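Local coordinates for Glyoxalase/bleomycin resisance protein/dioxygenase (PDB 5UJP) that belongs to the glyoxalase/bleomycin resistance/dioxygenase (VOC) superfamily, binds calcium and riboflavin, and is only tentatively assigned a dioxygenase activity, at residues G33-V41 with S49-P57; L67-C78 with G90-M101. One frame throughout, in Å; residues are numbered along the deposited sequence. Where two conformers were deposited one is given.

Overall arrangement
From the N terminus the chain first runs through strand 3-8, helix 12-23 and strand 26-30. Interaction 1 then closes the hairpin of strands 37-42 and 48-53, the inner pair of a four-stranded sheet ordered 3-8, 48-53, 37-42, 26-30. The chain moves on to strand 67-70, where interaction 2 opens; it closes only after helix 74-83, when the hairpin 88-94/97-103 packs against that helix and comes beside that strand. The two contacts follow one another in series, neither nested nor crossed, with centres about 26 Å apart on opposite sides of the chain's centre. Interaction 1 lies inside the first sheet; interaction 2 ties helix 74-83 to the second, ordered 67-70, 109-113, 97-103, 88-94.

Interaction 1 (G33-V41 with S49-P57); sequences GVHGRWLQV and SLVLVDWFP
Val-51 sets CG1 squarely over the six-membered ring of Trp-38, 3.7 Å from its centroid, while its CG2 lies against CZ2 of the same ring. Trp-38 NE1 donates in its own ring plane to OE1 of Gln-40, which holds the indole's rotation; in the conformer given for Ser-49, Gln-40 NE2 also donates to Ser-49 OG at 2.9 Å, and the extended glutamine then links indole and hydroxyl. Here the backbones are tightly laddered. Val-41 and Leu-50 exchange N-H...O bonds as an antiparallel hydrogen-bonded pair, and Leu-52 N meets Leu-39 O at 2.8 Å and 167°. On the face of Val-41 and Leu-50, Leu-39 CD2 touches Leu-52 CD1 (3.8 Å), facing helix 12-23, where Val-41 meets Val-20 and Leu-52 meets Tyr-19.

Toward Trp-55 the strands separate and the contact becomes looser and wetter. One water joins Arg-37 O, Leu-39 N and Leu-52 O, replacing direct ladder bonds; another links Arg-37 N to Asp-54 OD1. Trp-55, its CG between backbone N and carbonyl carbon (chi1 55°), turns its indole back against His-35 and Gly-36, with Arg-37 O at its edge. His-35 CB sits 3.4 Å above the five-membered ring, whereas Val-53 CB covers the opposite face. This is an antiparallel beta hairpin at the middle of a VOC-fold sheet, with Trp-38 next to Gln-31 of the riboflavin site.

Interaction 2 (L67-C78 with G90-M101); sequences LLLRTDDVDADC and GPKNTPWGRQAM
Helix-on-sheet packing, sealed at its margin by a salt bridge, joins Val-74, Asp-75 and Cys-78 to Pro-91, Arg-98 and Ala-100 in the VOC fold, which is built from beta-alpha-beta-beta-beta units; here helix 74-83 meets the sheet of strands 67-70, 109-113, 97-103 and 88-94. Helix segment 74-78 runs nearly along the hairpin 88-94/97-103, its axis 8.8 Å from that of strand 97-101 and 16° from parallel to it. Val-74 divides its two methyls: CG1 rests on the Arg-98 aliphatic chain, 3.6 Å from CG, and CG2 on Ala-100 CB. One turn later Cys-78 brings SG alongside Ala-100 CB at 3.3 Å and also onto CG of Pro-91, a residue that follows a cis peptide bond. Asp-73 caps the helix by accepting from Ala-76 N, above its carboxylate plane.

Strand 67-70 contributes more thinly, Leu-68 CD2 lying 4.3 Å from SE of the selenomethionine Met-101. That strand continues the sheet into the second subunit through an antiparallel ladder at Leu-68 and Leu-69. Arg-98 and Ala-100 face the helix, while Gln-99 and Met-101 leave from the other face, where Leu-68 lies. Gln-99 and Trp-96, the latter in the hairpin turn, are riboflavin-binding residues of this protein, although no flavin is bound to this chain in the model.

At the solvent margin Arg-98, CG anti to the backbone N (chi1 -177°) and extended as far as NE, carries its guanidinium beside the helix, with Pro-91 CB over one face. NH1 donates to Asn-93 OD1, which helps to fix the group's rotation. Its other side grips Asp-75 almost coplanarly: NE to OD1 at 2.7 Å and NH2 to OD2 at 2.9 Å, each oxygen using its syn lone pair.

Interaction 1 (G33-V41 with S49-P57)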
loop_
_atom_site.group_PDB
_atom_site.type_symbol
_atom_site.label_atom_id
_atom_site.label_comp_id
_atom_site.label_asym_id
_atom_site.label_seq_id
_atom_site.Cartn_x
_atom_site.Cartn_y
_atom_site.Cartn_z
ATOM N N GLY A 33 0.963 -5.319 -19.327
ATOM C CA GLY A 33 2.081 -5.492 -18.427
ATOM C C GLY A 33 2.587 -6.932 -18.434
ATOM O O GLY A 33 2.080 -7.799 -19.151
ATOM N N VAL A 34 3.550 -7.188 -17.547
ATOM C CA VAL A 34 4.168 -8.515 -17.492
ATOM C C VAL A 34 3.156 -9.584 -17.076
ATOM O O VAL A 34 3.198 -10.716 -17.571
ATOM C CB VAL A 34 5.403 -8.499 -16.576
ATOM C CG1 VAL A 34 5.986 -9.925 -16.415
ATOM C CG2 VAL A 34 6.454 -7.539 -17.142
ATOM N N HIS A 35 2.259 -9.262 -16.134
ATOM C CA HIS A 35 1.384 -10.256 -15.530
ATOM C C HIS A 35 -0.061 -10.127 -15.975
ATOM O O HIS A 35 -0.884 -10.972 -15.625
ATOM C CB HIS A 35 1.451 -10.176 -14.005
ATOM C CG HIS A 35 2.804 -10.478 -13.457
ATOM N ND1 HIS A 35 3.215 -11.758 -13.183
ATOM C CD2 HIS A 35 3.859 -9.676 -13.166
ATOM C CE1 HIS A 35 4.454 -11.738 -12.726
ATOM N NE2 HIS A 35 4.886 -10.494 -12.745
ATOM N N GLY A 36 -0.374 -9.114 -16.762
ATOM C CA GLY A 36 -1.755 -8.839 -17.088
ATOM C C GLY A 36 -1.895 -7.390 -17.512
ATOM O O GLY A 36 -0.908 -6.705 -17.750
ATOM N N ARG A 37 -3.137 -6.949 -17.569
ATOM C CA ARG A 37 -3.437 -5.556 -17.883
ATOM C C ARG A 37 -2.935 -4.650 -16.766
ATOM O O ARG A 37 -3.348 -4.802 -15.611
ATOM C CB ARG A 37 -4.942 -5.433 -18.060
ATOM C CG ARG A 37 -5.427 -4.036 -18.354
ATOM C CD ARG A 37 -6.965 -4.045 -18.479
ATOM N NE ARG A 37 -7.518 -2.730 -18.742
ATOM C CZ ARG A 37 -8.818 -2.507 -18.853
ATOM N NH1 ARG A 37 -9.680 -3.517 -18.729
ATOM N NH2 ARG A 37 -9.266 -1.287 -19.086
ATOM N N TRP A 38 -2.017 -3.734 -17.101
ATOM C CA TRP A 38 -1.458 -2.800 -16.129
ATOM C C TRP A 38 -2.343 -1.558 -16.121
ATOM O O TRP A 38 -2.330 -0.767 -17.074
ATOM C CB TRP A 38 0.002 -2.456 -16.464
ATOM C CG TRP A 38 0.622 -1.511 -15.449
ATOM C CD1 TRP A 38 0.594 -0.127 -15.456
ATOM C CD2 TRP A 38 1.312 -1.885 -14.237
ATOM N NE1 TRP A 38 1.272 0.362 -14.357
ATOM C CE2 TRP A 38 1.697 -0.689 -13.583
ATOM C CE3 TRP A 38 1.640 -3.109 -13.649
ATOM C CZ2 TRP A 38 2.399 -0.692 -12.377
ATOM C CZ3 TRP A 38 2.358 -3.110 -12.465
ATOM C CH2 TRP A 38 2.714 -1.901 -11.833
ATOM N N LEU A 39 -3.109 -1.398 -15.047
ATOM C CA LEU A 39 -4.135 -0.364 -14.924
ATOM C C LEU A 39 -3.792 0.411 -13.658
ATOM O O LEU A 39 -3.951 -0.112 -12.546
ATOM C CB LEU A 39 -5.501 -1.039 -14.818
ATOM C CG LEU A 39 -6.710 -0.111 -14.617
ATOM C CD1 LEU A 39 -6.815 0.982 -15.708
ATOM C CD2 LEU A 39 -8.004 -0.961 -14.517
ATOM N N GLN A 40 -3.300 1.640 -13.830
ATOM C CA GLN A 40 -2.697 2.395 -12.743
ATOM C C GLN A 40 -3.386 3.745 -12.597
ATOM O O GLN A 40 -3.558 4.462 -13.587
ATOM C CB GLN A 40 -1.199 2.577 -13.005
ATOM C CG GLN A 40 -0.449 3.268 -11.870
ATOM C CD GLN A 40 1.028 3.366 -12.160
ATOM O OE1 GLN A 40 1.503 2.914 -13.202
ATOM N NE2 GLN A 40 1.746 3.997 -11.278
ATOM N N VAL A 41 -3.756 4.097 -11.360
ATOM C CA VAL A 41 -4.462 5.341 -11.049
ATOM C C VAL A 41 -3.792 6.032 -9.870
ATOM O O VAL A 41 -3.050 5.431 -9.096
ATOM C CB VAL A 41 -5.963 5.114 -10.779
ATOM C CG1 VAL A 41 -6.557 4.390 -11.965
ATOM C CG2 VAL A 41 -6.186 4.368 -9.483
ATOM N N SER A 49 0.285 5.821 -5.996
ATOM C CA SER A 49 -0.570 5.292 -7.040
ATOM C C SER A 49 -1.051 3.893 -6.685
ATOM O O SER A 49 -0.422 3.186 -5.897
ATOM C CB SER A 49 0.083 5.292 -8.449
ATOM O OG SER A 49 1.261 4.497 -8.452
ATOM N N LEU A 50 -2.212 3.524 -7.237
ATOM C CA LEU A 50 -2.827 2.212 -7.057
ATOM C C LEU A 50 -2.817 1.519 -8.410
ATOM O O LEU A 50 -3.181 2.120 -9.422
ATOM C CB LEU A 50 -4.285 2.330 -6.550
ATOM C CG LEU A 50 -4.520 3.206 -5.320
ATOM C CD1 LEU A 50 -6.014 3.274 -4.948
ATOM C CD2 LEU A 50 -3.707 2.651 -4.157
ATOM N N VAL A 51 -2.428 0.256 -8.425
ATOM C CA VAL A 51 -2.533 -0.577 -9.606
ATOM C C VAL A 51 -3.640 -1.577 -9.338
ATOM O O VAL A 51 -3.642 -2.276 -8.315
ATOM C CB VAL A 51 -1.203 -1.275 -9.934
ATOM C CG1 VAL A 51 -1.296 -1.963 -11.302
ATOM C CG2 VAL A 51 -0.087 -0.263 -9.919
ATOM N N LEU A 52 -4.567 -1.687 -10.287
ATOM C CA LEU A 52 -5.781 -2.459 -10.088
ATOM C C LEU A 52 -5.545 -3.807 -10.751
ATOM O O LEU A 52 -5.636 -3.927 -11.979
ATOM C CB LEU A 52 -6.970 -1.718 -10.710
ATOM C CG LEU A 52 -7.105 -0.256 -10.266
ATOM C CD1 LEU A 52 -8.319 0.418 -10.949
ATOM C CD2 LEU A 52 -7.245 -0.127 -8.731
ATOM N N VAL A 53 -5.230 -4.820 -9.939
ATOM C CA VAL A 53 -4.642 -6.062 -10.423
ATOM C C VAL A 53 -5.579 -7.244 -10.183
ATOM O O VAL A 53 -6.449 -7.244 -9.313
ATOM C CB VAL A 53 -3.254 -6.369 -9.815
ATOM C CG1 VAL A 53 -2.318 -5.160 -9.920
ATOM C CG2 VAL A 53 -3.383 -6.806 -8.348
ATOM N N ASP A 54 -5.344 -8.312 -10.948
ATOM C CA ASP A 54 -6.118 -9.526 -10.740
ATOM C C ASP A 54 -5.262 -10.780 -10.711
ATOM O O ASP A 54 -5.812 -11.884 -10.856
ATOM C CB ASP A 54 -7.301 -9.641 -11.726
ATOM C CG ASP A 54 -6.845 -9.708 -13.187
ATOM O OD1 ASP A 54 -5.635 -9.599 -13.458
ATOM O OD2 ASP A 54 -7.716 -9.836 -14.088
ATOM N N TRP A 55 -3.946 -10.640 -10.529
ATOM C CA TRP A 55 -3.015 -11.752 -10.697
ATOM C C TRP A 55 -2.254 -12.166 -9.433
ATOM O O TRP A 55 -1.306 -12.950 -9.535
ATOM C CB TRP A 55 -2.019 -11.441 -11.818
ATOM C CG TRP A 55 -1.264 -10.159 -11.632
ATOM C CD1 TRP A 55 -0.178 -9.939 -10.821
ATOM C CD2 TRP A 55 -1.496 -8.940 -12.342
ATOM N NE1 TRP A 55 0.244 -8.612 -10.950
ATOM C CE2 TRP A 55 -0.549 -7.991 -11.884
ATOM C CE3 TRP A 55 -2.431 -8.551 -13.314
ATOM C CZ2 TRP A 55 -0.498 -6.690 -12.383
ATOM C CZ3 TRP A 55 -2.387 -7.262 -13.786
ATOM C CH2 TRP A 55 -1.438 -6.339 -13.310
ATOM N N PHE A 56 -2.663 -11.711 -8.254
ATOM C CA PHE A 56 -2.049 -12.097 -6.985
ATOM C C PHE A 56 -3.076 -12.872 -6.170
ATOM O O PHE A 56 -3.822 -12.278 -5.368
ATOM C CB PHE A 56 -1.593 -10.849 -6.223
ATOM C CG PHE A 56 -0.376 -10.174 -6.814
ATOM C CD1 PHE A 56 0.750 -10.918 -7.156
ATOM C CD2 PHE A 56 -0.340 -8.792 -7.017
ATOM C CE1 PHE A 56 1.876 -10.295 -7.708
ATOM C CE2 PHE A 56 0.800 -8.173 -7.552
ATOM C CZ PHE A 56 1.899 -8.922 -7.904
ATOM N N PRO A 57 -3.172 -14.197 -6.342
ATOM C CA PRO A 57 -4.256 -14.961 -5.702
ATOM C C PRO A 57 -4.160 -15.060 -4.191
ATOM O O PRO A 57 -5.165 -15.402 -3.550
ATOM C CB PRO A 57 -4.203 -16.336 -6.388
ATOM C CG PRO A 57 -3.285 -16.165 -7.528
ATOM C CD PRO A 57 -2.395 -15.019 -7.285
HETATM O O HOH W 1 -5.029 -8.561 -16.147
HETATM O O HOH W 2 -3.209 -3.683 -13.316
#

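Interaction 2 (L67-C78 with G90-M101)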
loop_
_atom_site.group_PDB
_atom_site.type_symbol
_atom_site.label_atom_id
_atom_site.label_comp_id
_atom_site.label_asym_id
_atom_site.label_seq_id
_atom_site.Cartn_x
_atom_site.Cartn_y
_atom_site.Cartn_z
ATOM N N LEU A 67 -5.494 0.703 4.401
ATOM C CA LEU A 67 -4.813 1.669 3.537
ATOM C C LEU A 67 -5.394 3.072 3.765
ATOM O O LEU A 67 -6.619 3.252 3.748
ATOM C CB LEU A 67 -5.011 1.241 2.072
ATOM C CG LEU A 67 -4.263 2.000 0.982
ATOM C CD1 LEU A 67 -3.702 1.024 -0.025
ATOM C CD2 LEU A 67 -5.246 2.879 0.352
ATOM N N LEU A 68 -4.519 4.073 3.977
ATOM C CA LEU A 68 -4.938 5.472 4.105
ATOM C C LEU A 68 -4.168 6.333 3.105
ATOM O O LEU A 68 -2.942 6.249 3.005
ATOM C CB LEU A 68 -4.651 6.022 5.518
ATOM C CG LEU A 68 -5.447 5.566 6.705
ATOM C CD1 LEU A 68 -4.795 6.219 7.911
ATOM C CD2 LEU A 68 -6.896 6.014 6.555
ATOM N N LEU A 69 -4.893 7.171 2.373
ATOM C CA LEU A 69 -4.310 8.157 1.471
ATOM C C LEU A 69 -4.635 9.555 1.955
ATOM O O LEU A 69 -5.725 9.831 2.426
ATOM C CB LEU A 69 -4.882 8.001 0.042
ATOM C CG LEU A 69 -4.731 6.613 -0.575
ATOM C CD1 LEU A 69 -5.456 6.564 -1.908
ATOM C CD2 LEU A 69 -3.250 6.315 -0.763
ATOM N N ARG A 70 -3.689 10.450 1.840
ATOM C CA ARG A 70 -3.922 11.828 2.247
ATOM C C ARG A 70 -4.965 12.475 1.356
ATOM O O ARG A 70 -5.032 12.206 0.154
ATOM C CB ARG A 70 -2.611 12.616 2.122
ATOM C CG ARG A 70 -2.780 14.134 2.536
ATOM C CD ARG A 70 -1.598 14.959 2.186
ATOM N N THR A 71 -5.780 13.347 1.962
ATOM C CA THR A 71 -6.662 14.241 1.222
ATOM C C THR A 71 -6.621 15.603 1.885
ATOM O O THR A 71 -6.294 15.721 3.067
ATOM C CB THR A 71 -8.104 13.715 1.110
ATOM O OG1 THR A 71 -8.869 14.642 0.348
ATOM C CG2 THR A 71 -8.768 13.554 2.501
ATOM N N ASP A 72 -6.950 16.639 1.122
ATOM C CA ASP A 72 -6.973 17.965 1.731
ATOM C C ASP A 72 -8.339 18.363 2.225
ATOM O O ASP A 72 -8.439 19.376 2.912
ATOM C CB ASP A 72 -6.426 19.011 0.762
ATOM C CG ASP A 72 -4.953 18.761 0.433
ATOM O OD1 ASP A 72 -4.248 18.164 1.282
ATOM O OD2 ASP A 72 -4.514 19.129 -0.670
ATOM N N ASP A 73 -9.375 17.593 1.919
ATOM C CA ASP A 73 -10.733 17.935 2.340
ATOM C C ASP A 73 -11.556 16.652 2.378
ATOM O O ASP A 73 -12.233 16.286 1.409
ATOM C CB ASP A 73 -11.338 18.959 1.383
ATOM C CG ASP A 73 -12.657 19.500 1.861
ATOM O OD1 ASP A 73 -13.266 18.892 2.761
ATOM O OD2 ASP A 73 -13.079 20.542 1.301
ATOM N N VAL A 74 -11.484 15.933 3.488
ATOM C CA VAL A 74 -12.181 14.644 3.554
ATOM C C VAL A 74 -13.702 14.817 3.527
ATOM O O VAL A 74 -14.408 13.958 2.990
ATOM C CB VAL A 74 -11.700 13.810 4.765
ATOM C CG1 VAL A 74 -12.098 14.480 6.112
ATOM C CG2 VAL A 74 -12.212 12.408 4.679
ATOM N N ASP A 75 -14.228 15.899 4.097
ATOM C CA ASP A 75 -15.679 16.112 4.056
ATOM C C ASP A 75 -16.169 16.297 2.626
ATOM O O ASP A 75 -17.246 15.784 2.252
ATOM C CB ASP A 75 -16.066 17.288 4.953
ATOM C CG ASP A 75 -15.826 16.973 6.420
ATOM O OD1 ASP A 75 -14.674 17.043 6.877
ATOM O OD2 ASP A 75 -16.780 16.606 7.119
ATOM N N ALA A 76 -15.416 17.052 1.810
ATOM C CA ALA A 76 -15.785 17.207 0.404
ATOM C C ALA A 76 -15.750 15.881 -0.319
ATOM O O ALA A 76 -16.644 15.572 -1.115
ATOM C CB ALA A 76 -14.842 18.176 -0.290
ATOM N N ASP A 77 -14.700 15.100 -0.079
ATOM C CA ASP A 77 -14.604 13.800 -0.724
ATOM C C ASP A 77 -15.795 12.924 -0.358
ATOM O O ASP A 77 -16.364 12.246 -1.232
ATOM C CB ASP A 77 -13.324 13.100 -0.279
ATOM C CG ASP A 77 -12.066 13.781 -0.796
ATOM O OD1 ASP A 77 -12.136 14.576 -1.755
ATOM O OD2 ASP A 77 -11.001 13.506 -0.208
ATOM N N CYS A 78 -16.192 12.924 0.927
ATOM C CA CYS A 78 -17.293 12.060 1.347
ATOM C C CYS A 78 -18.607 12.493 0.726
ATOM O O CYS A 78 -19.432 11.650 0.361
ATOM C CB CYS A 78 -17.395 12.045 2.867
ATOM S SG CYS A 78 -16.102 11.119 3.683
ATOM N N GLY A 90 -17.831 7.583 7.947
ATOM C CA GLY A 90 -17.151 8.779 8.384
ATOM C C GLY A 90 -17.744 9.978 7.695
ATOM O O GLY A 90 -18.814 9.881 7.079
ATOM N N PRO A 91 -17.047 11.133 7.746
ATOM C CA PRO A 91 -15.761 11.322 8.420
ATOM C C PRO A 91 -15.845 11.254 9.929
ATOM O O PRO A 91 -16.919 11.499 10.510
ATOM C CB PRO A 91 -15.343 12.738 8.009
ATOM C CG PRO A 91 -16.092 13.031 6.782
ATOM C CD PRO A 91 -17.418 12.315 6.955
ATOM N N LYS A 92 -14.720 10.908 10.545
ATOM C CA LYS A 92 -14.562 10.885 11.994
ATOM C C LYS A 92 -13.195 11.447 12.389
ATOM O O LYS A 92 -12.181 11.201 11.732
ATOM C CB LYS A 92 -14.731 9.456 12.548
ATOM N N ASN A 93 -13.174 12.191 13.484
ATOM C CA ASN A 93 -11.937 12.759 13.985
ATOM C C ASN A 93 -11.147 11.731 14.778
ATOM O O ASN A 93 -11.717 10.888 15.470
ATOM C CB ASN A 93 -12.267 13.936 14.898
ATOM C CG ASN A 93 -12.608 15.146 14.110
ATOM O OD1 ASN A 93 -12.199 15.246 12.955
ATOM N ND2 ASN A 93 -13.345 16.077 14.697
ATOM N N THR A 94 -9.829 11.826 14.691
ATOM C CA THR A 94 -8.897 11.083 15.534
ATOM C C THR A 94 -7.870 12.105 15.966
ATOM O O THR A 94 -7.937 13.262 15.548
ATOM C CB THR A 94 -8.219 9.964 14.728
ATOM O OG1 THR A 94 -7.200 10.506 13.890
ATOM C CG2 THR A 94 -9.228 9.200 13.849
ATOM N N PRO A 95 -6.896 11.724 16.805
ATOM C CA PRO A 95 -5.816 12.673 17.096
ATOM C C PRO A 95 -4.913 12.919 15.900
ATOM O O PRO A 95 -4.206 13.930 15.882
ATOM C CB PRO A 95 -5.048 12.020 18.264
ATOM C CG PRO A 95 -5.886 10.948 18.755
ATOM C CD PRO A 95 -6.791 10.521 17.655
ATOM N N TRP A 96 -4.936 12.052 14.883
ATOM C CA TRP A 96 -3.974 12.107 13.787
ATOM C C TRP A 96 -4.563 12.644 12.487
ATOM O O TRP A 96 -3.936 12.523 11.431
ATOM C CB TRP A 96 -3.309 10.739 13.588
ATOM C CG TRP A 96 -2.663 10.247 14.863
ATOM C CD1 TRP A 96 -3.158 9.304 15.714
ATOM C CD2 TRP A 96 -1.430 10.707 15.448
ATOM N NE1 TRP A 96 -2.308 9.134 16.781
ATOM C CE2 TRP A 96 -1.241 9.983 16.645
ATOM C CE3 TRP A 96 -0.465 11.654 15.073
ATOM C CZ2 TRP A 96 -0.130 10.176 17.475
ATOM C CZ3 TRP A 96 0.648 11.845 15.897
ATOM C CH2 TRP A 96 0.803 11.106 17.084
ATOM N N GLY A 97 -5.732 13.259 12.538
ATOM C CA GLY A 97 -6.401 13.715 11.351
ATOM C C GLY A 97 -7.835 13.240 11.309
ATOM O O GLY A 97 -8.301 12.485 12.155
ATOM N N ARG A 98 -8.532 13.694 10.294
ATOM C CA ARG A 98 -9.950 13.460 10.130
ATOM C C ARG A 98 -10.107 12.489 8.972
ATOM O O ARG A 98 -9.611 12.756 7.879
ATOM C CB ARG A 98 -10.618 14.788 9.826
ATOM C CG ARG A 98 -12.139 14.729 9.695
ATOM C CD ARG A 98 -12.748 16.161 9.755
ATOM N NE ARG A 98 -14.180 16.153 9.429
ATOM C CZ ARG A 98 -15.133 15.848 10.291
ATOM N NH1 ARG A 98 -14.808 15.535 11.548
ATOM N NH2 ARG A 98 -16.409 15.849 9.901
ATOM N N GLN A 99 -10.756 11.358 9.218
ATOM C CA GLN A 99 -10.637 10.261 8.261
ATOM C C GLN A 99 -11.982 9.666 7.887
ATOM O O GLN A 99 -12.966 9.793 8.596
ATOM C CB GLN A 99 -9.688 9.150 8.732
ATOM C CG GLN A 99 -10.183 8.336 9.836
ATOM C CD GLN A 99 -9.165 7.225 10.210
ATOM O OE1 GLN A 99 -9.482 6.040 10.218
ATOM N NE2 GLN A 99 -7.940 7.621 10.459
ATOM N N ALA A 100 -11.991 8.982 6.749
ATOM C CA ALA A 100 -13.185 8.282 6.326
ATOM C C ALA A 100 -12.774 7.081 5.504
ATOM O O ALA A 100 -11.654 7.010 4.991
ATOM C CB ALA A 100 -14.056 9.170 5.442
HETATM N N MSE A 101 -13.689 6.102 5.389
HETATM C CA MSE A 101 -13.417 4.888 4.624
HETATM C C MSE A 101 -14.524 4.697 3.615
HETATM O O MSE A 101 -15.681 5.028 3.890
HETATM C CB MSE A 101 -13.399 3.684 5.573
HETATM C CG MSE A 101 -12.843 3.998 6.949
HETATM SE SE MSE A 101 -10.956 4.535 6.912
HETATM C CE MSE A 101 -10.194 2.847 6.317
#